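Local atomic coordinates of negative regulator of ofd1 (Schizosaccharomyces pombe, PDB entry 3QTM), a protein that is required for correct translation termination, directly inhibits ofd1 and thereby probably stabilises the N-terminal domain of the transcription factor Sre1 in hypoxic gene control. Residues 128-133 with 160-165; 135-140 with 153-158. All coordinates share one frame; numbering follows the deposited sequence.

Contact 1. Residues 128-133 with 160-165; sequences AYLEKV and EKAIQY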
# COMPACT_ATOMS: atom_id res chain seq x y z
N ALA A 128 -5.32 -0.51 10.11
CA ALA A 128 -5.40 -1.52 11.16
C ALA A 128 -6.15 -2.77 10.71
O ALA A 128 -5.75 -3.87 11.07
CB ALA A 128 -6.01 -0.94 12.43
N TYR A 129 -7.23 -2.60 9.94
CA TYR A 129 -7.98 -3.75 9.44
C TYR A 129 -7.10 -4.58 8.51
O TYR A 129 -7.15 -5.81 8.51
CB TYR A 129 -9.26 -3.34 8.70
CG TYR A 129 -10.38 -2.81 9.57
CD1 TYR A 129 -10.78 -3.49 10.72
CD2 TYR A 129 -11.06 -1.65 9.23
CE1 TYR A 129 -11.81 -3.01 11.52
CE2 TYR A 129 -12.09 -1.16 10.02
CZ TYR A 129 -12.45 -1.83 11.16
OH TYR A 129 -13.48 -1.34 11.93
N LEU A 130 -6.29 -3.91 7.69
CA LEU A 130 -5.41 -4.64 6.77
C LEU A 130 -4.29 -5.36 7.53
O LEU A 130 -3.91 -6.47 7.15
CB LEU A 130 -4.83 -3.74 5.67
CG LEU A 130 -5.83 -3.28 4.59
CD1 LEU A 130 -5.15 -2.32 3.62
CD2 LEU A 130 -6.44 -4.47 3.85
N GLU A 131 -3.77 -4.74 8.59
CA GLU A 131 -2.72 -5.44 9.37
C GLU A 131 -3.32 -6.65 10.06
O GLU A 131 -2.65 -7.67 10.22
CB GLU A 131 -2.02 -4.54 10.39
CG GLU A 131 -1.18 -3.45 9.76
CD GLU A 131 -0.04 -4.00 8.91
OE1 GLU A 131 0.35 -5.17 9.09
OE2 GLU A 131 0.48 -3.25 8.05
N LYS A 132 -4.58 -6.54 10.47
CA LYS A 132 -5.29 -7.67 11.04
C LYS A 132 -5.36 -8.84 10.01
O LYS A 132 -5.10 -10.00 10.36
CB LYS A 132 -6.70 -7.25 11.47
CG LYS A 132 -7.54 -8.36 12.10
CD LYS A 132 -6.99 -8.79 13.46
CE LYS A 132 -7.96 -9.73 14.19
NZ LYS A 132 -7.36 -10.35 15.42
N VAL A 133 -5.68 -8.52 8.76
CA VAL A 133 -5.77 -9.52 7.70
C VAL A 133 -4.46 -10.30 7.57
O VAL A 133 -4.44 -11.53 7.50
CB VAL A 133 -6.10 -8.87 6.34
CG1 VAL A 133 -5.76 -9.81 5.20
CG2 VAL A 133 -7.57 -8.40 6.29
N GLU A 160 -13.40 -6.36 3.83
CA GLU A 160 -14.56 -5.55 3.51
C GLU A 160 -14.59 -4.25 4.33
O GLU A 160 -14.92 -3.18 3.82
CB GLU A 160 -15.84 -6.38 3.73
CG GLU A 160 -17.13 -5.63 3.51
CD GLU A 160 -18.35 -6.43 3.94
OE1 GLU A 160 -19.42 -6.30 3.30
OE2 GLU A 160 -18.24 -7.20 4.93
N LYS A 161 -14.23 -4.35 5.61
CA LYS A 161 -14.16 -3.16 6.45
C LYS A 161 -13.07 -2.21 5.98
O LYS A 161 -13.24 -0.99 6.01
CB LYS A 161 -13.96 -3.50 7.93
CG LYS A 161 -15.23 -4.01 8.61
CD LYS A 161 -15.20 -3.74 10.11
CE LYS A 161 -16.37 -4.41 10.84
NZ LYS A 161 -16.10 -5.86 11.12
N ALA A 162 -11.94 -2.76 5.54
CA ALA A 162 -10.87 -1.91 5.03
C ALA A 162 -11.38 -1.11 3.82
O ALA A 162 -11.24 0.11 3.76
CB ALA A 162 -9.66 -2.74 4.65
N ILE A 163 -11.97 -1.83 2.86
CA ILE A 163 -12.49 -1.20 1.65
C ILE A 163 -13.54 -0.14 1.97
O ILE A 163 -13.60 0.89 1.32
CB ILE A 163 -13.09 -2.26 0.70
CG1 ILE A 163 -11.99 -3.19 0.21
CG2 ILE A 163 -13.81 -1.59 -0.49
CD1 ILE A 163 -12.51 -4.43 -0.48
N GLN A 164 -14.36 -0.40 2.98
CA GLN A 164 -15.38 0.56 3.38
C GLN A 164 -14.76 1.92 3.73
O GLN A 164 -15.30 2.97 3.38
CB GLN A 164 -16.21 -0.00 4.55
CG GLN A 164 -17.16 1.00 5.20
CD GLN A 164 -17.80 0.49 6.48
OE1 GLN A 164 -17.65 -0.68 6.85
NE2 GLN A 164 -18.52 1.36 7.16
N TYR A 165 -13.62 1.91 4.42
CA TYR A 165 -13.02 3.19 4.78
C TYR A 165 -12.05 3.75 3.74
O TYR A 165 -11.82 4.95 3.70
CB TYR A 165 -12.41 3.13 6.18
CG TYR A 165 -13.49 2.87 7.21
CD1 TYR A 165 -14.37 3.88 7.60
CD2 TYR A 165 -13.66 1.60 7.75
CE1 TYR A 165 -15.37 3.63 8.52
CE2 TYR A 165 -14.67 1.35 8.67
CZ TYR A 165 -15.51 2.36 9.04
OH TYR A 165 -16.50 2.10 9.95
O HOH W 1 -16.06 -0.24 11.57
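Tyr-129 lays its ring against Lys-161 and Ala-162 where two antiparallel helices of this tetratricopeptide-repeat-type protein pack together, their short axes 8.8 Å apart at an angle of 157°. The close approach is consistent with the small Ala-162 at the nearest backbone pair: its methyl CB sits 3.7 Å from CD2 of Leu-130 and also meets CB of Tyr-129. Leu-188 and Leu-191 of helix 188-197 cover Leu-130 further. With CG of Tyr-129 beside its backbone N (chi1 -72°), the ring swings over to the second helix, where CB of Lys-161 makes a CH-pi contact with one face, 3.7 Å from the centroid. At the ring edge, CE2 of Tyr-129 meets CE2 of Tyr-165 at 3.8 Å. The looser side begins at the partly exposed lysine, whose CD passes 3.5 Å from Tyr-129 OH before a bend at chi4 (82°) leads the ammonium end off. Were Tyr-129 a leucine, Gln-109 of helix 97-110, which bonds the hydroxyl, would probably be left without that partner, and Lys-161 CB without its aromatic face. A single water joins the two phenols, 2.8 Å from Tyr-129 OH and 2.9 Å from Tyr-165 OH.

Contact 2. Residues 135-140 with 153-158; sequences VLVWRH and QLVNPY
Leu-136 and Tyr-158 meet because each sets CG opposite its own carbonyl carbon (chi1 -77° in the leucine), and the extended second torsion of Leu-136, 173°, then carries CD1 outward to the tyrosine ring. This one methyl lies 3.7 Å from Tyr-158 CE2 and equally near CD2, so it sits by the CD2-CE2 bond, with the leucine and tyrosine side chains at about a right angle to each other. On the same side of the ring, next to the leucine methyl, CG of Lys-132 comes to 3.6 Å from CE1 of Tyr-158. Val-155 fills the space nearer the backbone: its CG1 comes within 3.7 Å of Leu-136 CB, and the same methyl reaches more distantly to CG2 of Val-137. One branched residue of the second helix thus spans two successive residues of the first. The pair is an antiparallel helical hairpin, the kind of pairing on which tetratricopeptide-repeat folds are built, here with the short axes 9.8 Å apart and almost exactly antiparallel. Helix 151-170 is kinked within this region, where the backbone N of Pro-157 and of Tyr-158 lack the bond to the preceding turn; a proline has no N-H to give, and Tyr-158 N makes only a weak bond to Val-155 O. Toward the hairpin's turn, Leu-154 wedges CD1 between CB of His-140, at 3.9 Å, and the backbone O of Leu-136, at 4.0 Å. Leu-154 is also touched by Ile-149 from the connecting loop.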
# COMPACT_ATOMS: atom_id res chain seq x y z
N VAL A 135 -2.07 -10.72 9.80
CA VAL A 135 -1.83 -11.59 10.94
C VAL A 135 -2.76 -12.83 10.92
O VAL A 135 -2.34 -13.94 11.27
CB VAL A 135 -1.90 -10.83 12.29
CG1 VAL A 135 -1.99 -11.81 13.43
CG2 VAL A 135 -0.67 -9.93 12.45
N LEU A 136 -4.01 -12.64 10.48
CA LEU A 136 -4.94 -13.76 10.38
C LEU A 136 -4.45 -14.82 9.38
O LEU A 136 -4.55 -16.00 9.63
CB LEU A 136 -6.37 -13.29 10.04
CG LEU A 136 -7.18 -12.69 11.21
CD1 LEU A 136 -8.53 -12.09 10.76
CD2 LEU A 136 -7.40 -13.71 12.33
N VAL A 137 -3.90 -14.37 8.25
CA VAL A 137 -3.32 -15.27 7.26
C VAL A 137 -2.18 -16.08 7.89
O VAL A 137 -2.11 -17.30 7.71
CB VAL A 137 -2.81 -14.53 6.02
CG1 VAL A 137 -2.15 -15.51 5.05
CG2 VAL A 137 -3.96 -13.80 5.32
N TRP A 138 -1.31 -15.41 8.63
CA TRP A 138 -0.26 -16.11 9.37
C TRP A 138 -0.86 -17.11 10.36
O TRP A 138 -0.37 -18.23 10.49
CB TRP A 138 0.65 -15.12 10.14
CG TRP A 138 1.85 -15.82 10.77
CD1 TRP A 138 3.08 -16.02 10.20
CD2 TRP A 138 1.91 -16.43 12.08
NE1 TRP A 138 3.90 -16.70 11.07
CE2 TRP A 138 3.21 -16.97 12.22
CE3 TRP A 138 1.01 -16.56 13.13
CZ2 TRP A 138 3.62 -17.64 13.38
CZ3 TRP A 138 1.41 -17.23 14.28
CH2 TRP A 138 2.71 -17.75 14.40
N ARG A 139 -1.91 -16.71 11.08
CA ARG A 139 -2.50 -17.61 12.07
C ARG A 139 -3.10 -18.86 11.39
O ARG A 139 -2.95 -19.99 11.87
CB ARG A 139 -3.51 -16.88 12.96
CG ARG A 139 -2.87 -15.83 13.89
CD ARG A 139 -3.90 -15.08 14.75
NE ARG A 139 -4.80 -16.00 15.44
CZ ARG A 139 -6.00 -15.67 15.91
NH1 ARG A 139 -6.48 -14.44 15.79
NH2 ARG A 139 -6.73 -16.59 16.52
N HIS A 140 -3.78 -18.64 10.27
CA HIS A 140 -4.33 -19.74 9.50
C HIS A 140 -3.25 -20.78 9.15
O HIS A 140 -3.47 -21.97 9.26
CB HIS A 140 -4.95 -19.22 8.21
CG HIS A 140 -5.50 -20.30 7.33
ND1 HIS A 140 -4.78 -20.86 6.30
CD2 HIS A 140 -6.70 -20.93 7.35
CE1 HIS A 140 -5.52 -21.78 5.70
NE2 HIS A 140 -6.69 -21.84 6.32
N GLN A 153 -12.89 -17.05 4.35
CA GLN A 153 -13.91 -16.96 5.38
C GLN A 153 -13.36 -16.12 6.54
O GLN A 153 -14.03 -15.22 7.06
CB GLN A 153 -14.28 -18.37 5.86
CG GLN A 153 -15.35 -18.41 6.92
CD GLN A 153 -16.71 -17.95 6.40
OE1 GLN A 153 -16.96 -17.95 5.19
NE2 GLN A 153 -17.59 -17.56 7.31
N LEU A 154 -12.12 -16.42 6.93
CA LEU A 154 -11.45 -15.76 8.05
C LEU A 154 -11.27 -14.26 7.87
O LEU A 154 -11.55 -13.50 8.79
CB LEU A 154 -10.05 -16.35 8.23
CG LEU A 154 -9.75 -17.31 9.36
CD1 LEU A 154 -8.24 -17.47 9.47
CD2 LEU A 154 -10.33 -16.78 10.66
N VAL A 155 -10.81 -13.85 6.70
CA VAL A 155 -10.37 -12.46 6.49
C VAL A 155 -11.33 -11.53 5.71
O VAL A 155 -11.21 -10.31 5.79
CB VAL A 155 -8.95 -12.39 5.86
CG1 VAL A 155 -7.97 -13.26 6.67
CG2 VAL A 155 -8.97 -12.84 4.42
N ASN A 156 -12.28 -12.10 4.97
CA ASN A 156 -13.20 -11.27 4.18
C ASN A 156 -13.86 -10.13 4.95
O ASN A 156 -13.99 -9.03 4.41
CB ASN A 156 -14.27 -12.12 3.49
CG ASN A 156 -13.78 -12.73 2.17
OD1 ASN A 156 -14.36 -13.68 1.66
ND2 ASN A 156 -12.70 -12.18 1.63
N PRO A 157 -14.30 -10.38 6.20
CA PRO A 157 -14.92 -9.30 6.99
C PRO A 157 -13.98 -8.13 7.23
O PRO A 157 -14.45 -6.99 7.21
CB PRO A 157 -15.25 -9.99 8.32
CG PRO A 157 -15.42 -11.44 7.94
CD PRO A 157 -14.39 -11.68 6.90
N TYR A 158 -12.69 -8.39 7.45
CA TYR A 158 -11.70 -7.31 7.61
C TYR A 158 -11.35 -6.64 6.29
O TYR A 158 -11.19 -5.41 6.23
CB TYR A 158 -10.45 -7.82 8.32
CG TYR A 158 -10.76 -8.21 9.75
CD1 TYR A 158 -10.74 -7.26 10.76
CD2 TYR A 158 -11.10 -9.52 10.07
CE1 TYR A 158 -11.05 -7.61 12.08
CE2 TYR A 158 -11.42 -9.88 11.38
CZ TYR A 158 -11.39 -8.91 12.38
OH TYR A 158 -11.69 -9.25 13.68

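In the fold
Coming from the N terminus, the chain passes helix 97-110 and enters helix 119-142, which supplies residues 128-133 to contact 1 and then, just beyond, residues 135-140 to contact 2. It turns through the loop and returns along helix 151-170, reaching 153-158 first and 160-165 second. Contact 2 therefore closes the shorter loop, of 12 residues, within the 26-residue loop of contact 1; the two nest without crossing. Their centres lie 11 Å apart, joined by Val-133 packing on Tyr-158. Contact 1 lies deeper, between helix 97-110 and helix 188-197, whereas contact 2 lies nearer the turn. Lys-132 of contact 1 and Arg-139 of contact 2 share Glu-98, which ties both to helix 97-110.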